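Local coordinates for alpha-amylase (Eisenia fetida, PDB 6M4K), which probably catalyses the endohydrolysis of alpha-1,4-glucosidic linkages in starch-like polysaccharides, with calcium and chloride as cofactors, at residues L22-W27 with Q46-N51; Y72-R77 with N187-W192. All coordinates share one frame; numbering follows the deposited sequence. Where two conformers were deposited one is given.

Interaction 1 (L22-W27 with Q46-N51); sequences LFEWKW and QVSPPN. With SO4 (sulfate ion), chain G.
The indole of Trp27 meets the 46-51 segment along its six-membered ring: Ser48 O lies at the edge in the ring plane, 3.4 Å from Trp27 CH2. Beside it, Pro50 CB comes obliquely to Trp27 CZ2 at 3.5 Å, and Val47 CB sits 3.6 Å from Trp27 CZ3. Also at the edge, Trp27 NE1 donates to a water that bonds Pro50 O in turn. Two further rings each have one face covered from within 22-27: Leu22 CD2 stands 3.7 Å above the centre of the Trp25 ring, whose edge meets Phe23 O, and Glu24 CG covers a face of Phe23. This is the first beta-alpha-beta unit of the TIM barrel, where the turn leaving strand 19-22 lies beside the end of strand 44-47. Leu22 N bonds Gln46 O at 3.2 Å, while a type II turn carries the chain to Trp25. Glu24 N reaches Ser48 OG at 2.9 Å (157°), the hydroxyl being set beside its own backbone N by chi1 -75°. One water ties Leu22 O and Trp25 O to Ser48 N. Lys26, at the N-cap position of helix 27-39, sends NZ to a sulfate O3 at 2.8 Å and also pairs with Asp374. A methionine in its place would probably leave the Asp374 carboxylate without its charged mate. Glu24 OE1 turns to Arg66 in a salt bridge.

Interaction 2 (Y72-R77 with N187-W192); sequences YTMNSR and NRLIGW
Arg188 grips the backbone carbonyl of Tyr72 end-on, with both terminal nitrogens converging on one oxygen: NH1 lies 2.9 Å and NH2 3.1 Å from Tyr72 O. The oxygen is almost in the guanidinium plane, whereas the two donors come from the same face of the carbonyl plane, NH1 tilted 21° and NH2 well above it. CG of Arg188 is anti to the backbone N (chi1 -179°), which carries the chain off the helix toward the loop before it bends at chi3. Next to this grip, Met74 CG packs 3.8 Å from Trp192 CZ3, the two side chains sliding past each other in opposite directions. Met74 SD approaches Leu189 CD1 tip to tip in one of the two conformers of that leucine, a less certain contact. Farther out, Glu184 holds Arg188 NH2 in a salt bridge from the preceding turn of the helix, and Phe84 and Glu81 of helix 81-93 touch both Met74 and Trp192. Tyr72 OH bonds Tyr133 OH, and the Tyr72 side chain lies about 9 Å from that of the calcium ligand Asn105. The whole joins the loop between the second strand and second helix of a (beta/alpha)8 barrel to helix 176-192, which leads into the fourth strand.

From the N terminus, strand 19-22 runs into the 22-27 turn, helix 27-39 crosses over, and strand 44-47 brings 46-51 alongside: interaction 1 closes this short loop of 18 residues. The chain then runs through the long loop to 72-77, and 109 residues, including helix 81-93, strand 97-102 and the calcium ligands Asn105, Arg161 and Asp170, pass before 187-192 returns to complete interaction 2. The two loops follow in series and neither nests nor crosses. They nevertheless abut, with Pro50 CB 3.5 Å from Met74 CE, and together they tie the first two barrel strands, through the second strand's loop, to helix 176-192.

Interaction 1 (L22-W27 with Q46-N51)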
ATOM      1  N   LEU A  22       2.345  -5.482   5.076  1.00 11.36           N
ATOM      2  CA  LEU A  22       2.093  -6.368   6.216  1.00 12.00           C
ATOM      3  C   LEU A  22       2.038  -5.501   7.479  1.00 11.97           C
ATOM      4  O   LEU A  22       2.968  -5.430   8.285  1.00 12.76           O
ATOM      5  CB  LEU A  22       3.131  -7.483   6.266  1.00 12.77           C
ATOM      6  CG  LEU A  22       3.102  -8.460   5.089  1.00 12.45           C
ATOM      7  CD1 LEU A  22       4.197  -9.513   5.248  1.00 14.50           C
ATOM      8  CD2 LEU A  22       1.745  -9.137   4.964  1.00 14.34           C
ATOM      9  N   PHE A  23       0.902  -4.820   7.627  1.00 12.85           N
ATOM     10  CA  PHE A  23       0.731  -3.750   8.607  1.00 12.20           C
ATOM     11  C   PHE A  23       0.818  -4.304  10.030  1.00 13.76           C
ATOM     12  O   PHE A  23       0.042  -5.189  10.415  1.00 13.50           O
ATOM     13  CB  PHE A  23      -0.636  -3.116   8.339  1.00 13.35           C
ATOM     14  CG  PHE A  23      -1.052  -2.043   9.312  1.00 12.44           C
ATOM     15  CD1 PHE A  23      -0.256  -0.934   9.560  1.00 13.49           C
ATOM     16  CD2 PHE A  23      -2.300  -2.118   9.934  1.00 13.42           C
ATOM     17  CE1 PHE A  23      -0.676   0.076  10.429  1.00 14.57           C
ATOM     18  CE2 PHE A  23      -2.723  -1.112  10.804  1.00 13.43           C
ATOM     19  CZ  PHE A  23      -1.912  -0.029  11.057  1.00 12.82           C
ATOM     20  N   GLU A  24       1.783  -3.800  10.801  1.00 11.84           N
ATOM     21  CA  GLU A  24       2.021  -4.182  12.191  1.00 12.28           C
ATOM     22  C   GLU A  24       2.462  -5.631  12.366  1.00 13.44           C
ATOM     23  O   GLU A  24       2.520  -6.119  13.508  1.00 14.01           O
ATOM     24  CB  GLU A  24       0.845  -3.849  13.123  1.00 13.55           C
ATOM     25  CG  GLU A  24       0.648  -2.363  13.386  1.00 14.13           C
ATOM     26  CD  GLU A  24       1.497  -1.822  14.527  1.00 12.90           C
ATOM     27  OE1 GLU A  24       2.418  -2.518  15.012  1.00 14.34           O
ATOM     28  OE2 GLU A  24       1.234  -0.684  14.953  1.00 14.89           O
ATOM     29  N   TRP A  25       2.814  -6.337  11.297  1.00 13.26           N
ATOM     30  CA  TRP A  25       3.391  -7.664  11.470  1.00 13.06           C
ATOM     31  C   TRP A  25       4.769  -7.572  12.124  1.00 12.09           C
ATOM     32  O   TRP A  25       5.572  -6.669  11.817  1.00 13.35           O
ATOM     33  CB  TRP A  25       3.531  -8.385  10.132  1.00 12.65           C
ATOM     34  CG  TRP A  25       2.242  -8.878   9.533  1.00 12.79           C
ATOM     35  CD1 TRP A  25       1.027  -8.229   9.502  1.00 12.40           C
ATOM     36  CD2 TRP A  25       2.043 -10.124   8.857  1.00 12.69           C
ATOM     37  NE1 TRP A  25       0.096  -9.004   8.840  1.00 13.69           N
ATOM     38  CE2 TRP A  25       0.692 -10.177   8.451  1.00 12.27           C
ATOM     39  CE3 TRP A  25       2.876 -11.210   8.558  1.00 13.34           C
ATOM     40  CZ2 TRP A  25       0.162 -11.271   7.766  1.00 13.27           C
ATOM     41  CZ3 TRP A  25       2.341 -12.293   7.885  1.00 13.27           C
ATOM     42  CH2 TRP A  25       1.008 -12.313   7.492  1.00 13.06           C
ATOM     43  N   LYS A  26       5.055  -8.534  13.002  1.00 13.02           N
ATOM     44  CA  LYS A  26       6.382  -8.671  13.592  1.00 13.36           C
ATOM     45  C   LYS A  26       7.387  -9.183  12.560  1.00 12.25           C
ATOM     46  O   LYS A  26       7.037  -9.871  11.596  1.00 13.63           O
ATOM     47  CB  LYS A  26       6.355  -9.659  14.762  1.00 15.35           C
ATOM     48  CG  LYS A  26       5.603  -9.166  15.990  1.00 14.23           C
ATOM     49  CD  LYS A  26       5.731 -10.145  17.162  1.00 17.18           C
ATOM     50  CE  LYS A  26       5.065 -11.474  16.852  1.00 14.68           C
ATOM     51  NZ  LYS A  26       4.959 -12.295  18.104  1.00 15.75           N
ATOM     52  N   TRP A  27       8.662  -8.860  12.800  1.00 13.30           N
ATOM     53  CA  TRP A  27       9.709  -9.268  11.867  1.00 14.02           C
ATOM     54  C   TRP A  27       9.788 -10.784  11.731  1.00 13.63           C
ATOM     55  O   TRP A  27      10.002 -11.306  10.629  1.00 14.57           O
ATOM     56  CB  TRP A  27      11.062  -8.694  12.275  1.00 13.42           C
ATOM     57  CG  TRP A  27      11.105  -7.213  12.510  1.00 13.59           C
ATOM     58  CD1 TRP A  27      11.906  -6.571  13.394  1.00 13.67           C
ATOM     59  CD2 TRP A  27      10.343  -6.179  11.847  1.00 12.34           C
ATOM     60  NE1 TRP A  27      11.699  -5.220  13.347  1.00 13.83           N
ATOM     61  CE2 TRP A  27      10.743  -4.948  12.406  1.00 13.23           C
ATOM     62  CE3 TRP A  27       9.342  -6.176  10.867  1.00 13.65           C
ATOM     63  CZ2 TRP A  27      10.192  -3.725  12.009  1.00 13.49           C
ATOM     64  CZ3 TRP A  27       8.796  -4.966  10.476  1.00 13.95           C
ATOM     65  CH2 TRP A  27       9.224  -3.758  11.046  1.00 13.89           C
ATOM     66  N   GLN A  46       5.962  -3.989   2.253  1.00 11.65           N
ATOM     67  CA  GLN A  46       6.125  -2.754   3.003  1.00 11.82           C
ATOM     68  C   GLN A  46       5.968  -3.066   4.485  1.00 12.78           C
ATOM     69  O   GLN A  46       4.957  -3.647   4.896  1.00 12.44           O
ATOM     70  CB  GLN A  46       5.057  -1.748   2.594  1.00 11.67           C
ATOM     71  CG  GLN A  46       5.190  -0.402   3.254  1.00 12.73           C
ATOM     72  CD  GLN A  46       4.060   0.506   2.884  1.00 11.97           C
ATOM     73  OE1 GLN A  46       3.812   0.742   1.698  1.00 12.46           O
ATOM     74  NE2 GLN A  46       3.338   1.014   3.882  1.00 13.67           N
ATOM     75  N   VAL A  47       6.960  -2.690   5.284  1.00 11.65           N
ATOM     76  CA  VAL A  47       6.979  -2.985   6.715  1.00 12.31           C
ATOM     77  C   VAL A  47       6.689  -1.714   7.502  1.00 13.81           C
ATOM     78  O   VAL A  47       7.045  -0.603   7.093  1.00 14.09           O
ATOM     79  CB  VAL A  47       8.318  -3.621   7.146  1.00 12.72           C
ATOM     80  CG1 VAL A  47       8.586  -4.889   6.362  1.00 14.91           C
ATOM     81  CG2 VAL A  47       9.484  -2.627   7.026  1.00 15.90           C
ATOM     82  N   SER A  48       6.054  -1.889   8.669  1.00 12.82           N
ATOM     83  CA  SER A  48       5.725  -0.768   9.540  1.00 12.56           C
ATOM     84  C   SER A  48       7.003  -0.079  10.027  1.00 11.89           C
ATOM     85  O   SER A  48       8.082  -0.683  10.020  1.00 13.07           O
ATOM     86  CB  SER A  48       4.917  -1.279  10.740  1.00 13.72           C
ATOM     87  OG  SER A  48       3.578  -1.576  10.367  1.00 13.48           O
ATOM     88  N   PRO A  49       6.913   1.185  10.461  1.00 12.67           N
ATOM     89  CA  PRO A  49       8.132   1.931  10.844  1.00 12.69           C
ATOM     90  C   PRO A  49       8.985   1.128  11.808  1.00 13.60           C
ATOM     91  O   PRO A  49       8.499   0.692  12.862  1.00 13.74           O
ATOM     92  CB  PRO A  49       7.573   3.211  11.487  1.00 13.11           C
ATOM     93  CG  PRO A  49       6.275   3.439  10.738  1.00 13.84           C
ATOM     94  CD  PRO A  49       5.714   2.045  10.524  1.00 13.03           C
ATOM     95  N   PRO A  50      10.251   0.871  11.462  1.00 12.98           N
ATOM     96  CA  PRO A  50      11.075  -0.052  12.250  1.00 14.49           C
ATOM     97  C   PRO A  50      12.014   0.658  13.209  1.00 12.35           C
ATOM     98  O   PRO A  50      12.724  -0.007  13.972  1.00 14.49           O
ATOM     99  CB  PRO A  50      11.875  -0.777  11.164  1.00 14.32           C
ATOM    100  CG  PRO A  50      12.109   0.316  10.159  1.00 13.90           C
ATOM    101  CD  PRO A  50      10.822   1.097  10.120  1.00 12.90           C
ATOM    102  N   ASN A  51      12.077   1.986  13.142  1.00 13.34           N
ATOM    103  CA  ASN A  51      12.926   2.754  14.039  1.00 14.01           C
ATOM    104  C   ASN A  51      12.261   2.880  15.411  1.00 14.63           C
ATOM    105  O   ASN A  51      11.086   2.542  15.600  1.00 14.82           O
ATOM    106  CB  ASN A  51      13.155   4.147  13.471  1.00 15.23           C
ATOM    107  CG  ASN A  51      11.868   4.897  13.320  1.00 14.05           C
ATOM    108  OD1 ASN A  51      11.043   4.547  12.475  1.00 14.55           O
ATOM    109  ND2 ASN A  51      11.655   5.905  14.150  1.00 15.81           N
TER
HETATM  110  S   SO4 G 606       8.738 -12.510  18.479  0.50 23.49           S
HETATM  111  O1  SO4 G 606       9.232 -11.143  18.493  0.50 31.78           O
HETATM  112  O2  SO4 G 606       8.393 -12.839  17.107  0.50 28.04           O
HETATM  113  O3  SO4 G 606       7.520 -12.596  19.281  0.50 19.78           O
HETATM  114  O4  SO4 G 606       9.770 -13.414  18.986  0.50 35.43           O
HETATM  115  O   HOH W   1       5.311  -4.550   9.686  1.00 13.95           O
HETATM  116  O   HOH W   2      12.683  -2.677  14.456  1.00 14.72           O

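Interaction 2 (Y72-R77 with N187-W192)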
ATOM      1  N   TYR A  72      16.496   6.981  15.691  1.00 14.13           N
ATOM      2  CA  TYR A  72      16.703   6.141  14.518  1.00 14.12           C
ATOM      3  C   TYR A  72      17.402   4.827  14.855  1.00 17.02           C
ATOM      4  O   TYR A  72      17.914   4.152  13.952  1.00 17.64           O
ATOM      5  CB  TYR A  72      17.400   6.927  13.404  1.00 15.99           C
ATOM      6  CG  TYR A  72      16.662   8.205  13.062  1.00 14.98           C
ATOM      7  CD1 TYR A  72      15.455   8.176  12.363  1.00 15.78           C
ATOM      8  CD2 TYR A  72      17.159   9.444  13.450  1.00 16.34           C
ATOM      9  CE1 TYR A  72      14.772   9.348  12.067  1.00 15.73           C
ATOM     10  CE2 TYR A  72      16.485  10.615  13.157  1.00 15.44           C
ATOM     11  CZ  TYR A  72      15.296  10.574  12.454  1.00 13.88           C
ATOM     12  OH  TYR A  72      14.636  11.748  12.170  1.00 14.80           O
ATOM     13  N   THR A  73      17.426   4.434  16.133  1.00 15.67           N
ATOM     14  CA  THR A  73      17.767   3.051  16.427  1.00 15.23           C
ATOM     15  C   THR A  73      16.649   2.143  15.919  1.00 15.46           C
ATOM     16  O   THR A  73      15.600   2.611  15.477  1.00 15.99           O
ATOM     17  CB  THR A  73      18.016   2.839  17.920  1.00 15.85           C
ATOM     18  OG1 THR A  73      16.773   2.881  18.638  1.00 18.02           O
ATOM     19  CG2 THR A  73      18.961   3.911  18.452  1.00 19.04           C
ATOM     20  N   MET A  74      16.879   0.836  15.960  1.00 16.05           N
ATOM     21  CA  MET A  74      16.064  -0.109  15.204  1.00 15.66           C
ATOM     22  C   MET A  74      15.401  -1.168  16.075  1.00 16.50           C
ATOM     23  O   MET A  74      15.252  -2.321  15.671  1.00 15.85           O
ATOM     24  CB  MET A  74      16.879  -0.722  14.070  1.00 16.87           C
ATOM     25  CG  MET A  74      17.127   0.280  12.943  1.00 19.02           C
ATOM     26  SD  MET A  74      15.606   0.677  12.050  1.00 16.16           S
ATOM     27  CE  MET A  74      15.372  -0.898  11.230  1.00 23.41           C
ATOM     28  N   ASN A  75      14.951  -0.776  17.261  1.00 17.46           N
ATOM     29  CA  ASN A  75      14.142  -1.633  18.122  1.00 15.36           C
ATOM     30  C   ASN A  75      12.741  -1.037  18.175  1.00 15.00           C
ATOM     31  O   ASN A  75      12.570   0.095  18.637  1.00 16.40           O
ATOM     32  CB  ASN A  75      14.760  -1.674  19.517  1.00 19.50           C
ATOM     33  CG  ASN A  75      14.223  -2.804  20.374  1.00 21.51           C
ATOM     34  OD1 ASN A  75      13.620  -3.758  19.886  1.00 26.75           O
ATOM     35  ND2 ASN A  75      14.465  -2.705  21.677  1.00 31.26           N
ATOM     36  N   SER A  76      11.754  -1.782  17.667  1.00 14.66           N
ATOM     37  CA  SER A  76      10.390  -1.304  17.486  1.00 14.50           C
ATOM     38  C   SER A  76       9.418  -2.361  17.995  1.00 14.05           C
ATOM     39  O   SER A  76       9.802  -3.473  18.376  1.00 15.30           O
ATOM     40  CB  SER A  76      10.099  -1.049  16.001  1.00 13.89           C
ATOM     41  OG  SER A  76      10.027  -2.279  15.292  1.00 14.26           O
ATOM     42  N   ARG A  77       8.131  -2.034  17.923  1.00 14.21           N
ATOM     43  CA  ARG A  77       7.111  -3.004  18.305  1.00 13.42           C
ATOM     44  C   ARG A  77       7.220  -4.293  17.508  1.00 13.30           C
ATOM     45  O   ARG A  77       6.915  -5.372  18.020  1.00 14.69           O
ATOM     46  CB  ARG A  77       5.728  -2.396  18.119  1.00 13.66           C
ATOM     47  CG  ARG A  77       4.616  -3.302  18.622  1.00 14.83           C
ATOM     48  CD  ARG A  77       3.245  -2.688  18.483  1.00 14.32           C
ATOM     49  NE  ARG A  77       2.273  -3.521  19.188  1.00 13.94           N
ATOM     50  CZ  ARG A  77       1.117  -3.074  19.673  1.00 14.52           C
ATOM     51  NH1 ARG A  77       0.742  -1.815  19.506  1.00 13.75           N
ATOM     52  NH2 ARG A  77       0.340  -3.909  20.365  1.00 14.63           N
ATOM     53  N   ASN A 187      20.565   5.157   4.982  1.00 15.58           N
ATOM     54  CA  ASN A 187      21.720   4.436   4.454  1.00 15.96           C
ATOM     55  C   ASN A 187      22.081   3.217   5.288  1.00 15.90           C
ATOM     56  O   ASN A 187      22.576   2.221   4.749  1.00 16.05           O
ATOM     57  CB  ASN A 187      22.924   5.372   4.341  1.00 17.24           C
ATOM     58  CG  ASN A 187      22.874   6.209   3.094  1.00 17.28           C
ATOM     59  OD1 ASN A 187      22.286   5.788   2.101  1.00 17.51           O
ATOM     60  ND2 ASN A 187      23.487   7.398   3.126  1.00 18.07           N
ATOM     61  N   ARG A 188      21.889   3.289   6.605  1.00 16.14           N
ATOM     62  CA  ARG A 188      22.143   2.125   7.441  1.00 15.15           C
ATOM     63  C   ARG A 188      21.226   0.982   7.036  1.00 15.51           C
ATOM     64  O   ARG A 188      21.666  -0.164   6.880  1.00 15.99           O
ATOM     65  CB  ARG A 188      21.954   2.509   8.915  1.00 17.53           C
ATOM     66  CG  ARG A 188      22.211   1.396   9.922  1.00 20.51           C
ATOM     67  CD  ARG A 188      22.465   1.939  11.350  1.00 20.74           C
ATOM     68  NE  ARG A 188      21.955   3.292  11.531  1.00 23.64           N
ATOM     69  CZ  ARG A 188      20.860   3.592  12.224  1.00 23.65           C
ATOM     70  NH1 ARG A 188      20.172   2.630  12.824  1.00 24.06           N
ATOM     71  NH2 ARG A 188      20.452   4.851  12.313  1.00 23.92           N
ATOM     72  N   LEU A 189      19.956   1.302   6.783  1.00 14.82           N
ATOM     73  CA  LEU A 189      19.004   0.270   6.395  0.50 14.57           C
ATOM     74  C   LEU A 189      19.299  -0.258   4.995  1.00 13.60           C
ATOM     75  O   LEU A 189      19.239  -1.477   4.769  1.00 14.61           O
ATOM     76  CB  LEU A 189      17.576   0.794   6.530  0.50 14.73           C
ATOM     77  CG  LEU A 189      16.959   0.681   7.934  0.50 15.04           C
ATOM     78  CD1 LEU A 189      17.834   1.281   9.040  0.50 14.64           C
ATOM     79  CD2 LEU A 189      15.586   1.316   7.943  0.50 15.87           C
ATOM     80  N   ILE A 190      19.644   0.628   4.055  1.00 14.00           N
ATOM     81  CA  ILE A 190      20.052   0.178   2.727  1.00 14.60           C
ATOM     82  C   ILE A 190      21.244  -0.764   2.838  1.00 14.03           C
ATOM     83  O   ILE A 190      21.284  -1.816   2.188  1.00 14.59           O
ATOM     84  CB  ILE A 190      20.357   1.388   1.827  1.00 14.83           C
ATOM     85  CG1 ILE A 190      19.073   2.135   1.482  1.00 15.17           C
ATOM     86  CG2 ILE A 190      21.052   0.941   0.542  1.00 17.22           C
ATOM     87  CD1 ILE A 190      19.324   3.500   0.861  1.00 16.11           C
ATOM     88  N   GLY A 191      22.197  -0.440   3.718  1.00 14.41           N
ATOM     89  CA  GLY A 191      23.365  -1.291   3.859  1.00 17.77           C
ATOM     90  C   GLY A 191      23.034  -2.687   4.346  1.00 18.15           C
ATOM     91  O   GLY A 191      23.706  -3.653   3.982  1.00 18.22           O
ATOM     92  N   TRP A 192      21.989  -2.819   5.162  1.00 15.40           N
ATOM     93  CA  TRP A 192      21.546  -4.132   5.618  1.00 15.83           C
ATOM     94  C   TRP A 192      20.778  -4.909   4.556  1.00 16.76           C
ATOM     95  O   TRP A 192      20.577  -6.117   4.716  1.00 17.77           O
ATOM     96  CB  TRP A 192      20.653  -3.999   6.848  1.00 16.33           C
ATOM     97  CG  TRP A 192      21.327  -3.377   8.030  1.00 16.63           C
ATOM     98  CD1 TRP A 192      22.669  -3.178   8.214  1.00 17.63           C
ATOM     99  CD2 TRP A 192      20.681  -2.855   9.196  1.00 15.97           C
ATOM    100  NE1 TRP A 192      22.890  -2.571   9.429  1.00 19.21           N
ATOM    101  CE2 TRP A 192      21.685  -2.365  10.052  1.00 16.35           C
ATOM    102  CE3 TRP A 192      19.345  -2.762   9.603  1.00 16.85           C
ATOM    103  CZ2 TRP A 192      21.399  -1.786  11.290  1.00 17.70           C
ATOM    104  CZ3 TRP A 192      19.061  -2.188  10.830  1.00 20.62           C
ATOM    105  CH2 TRP A 192      20.085  -1.710  11.661  1.00 18.92           C
TER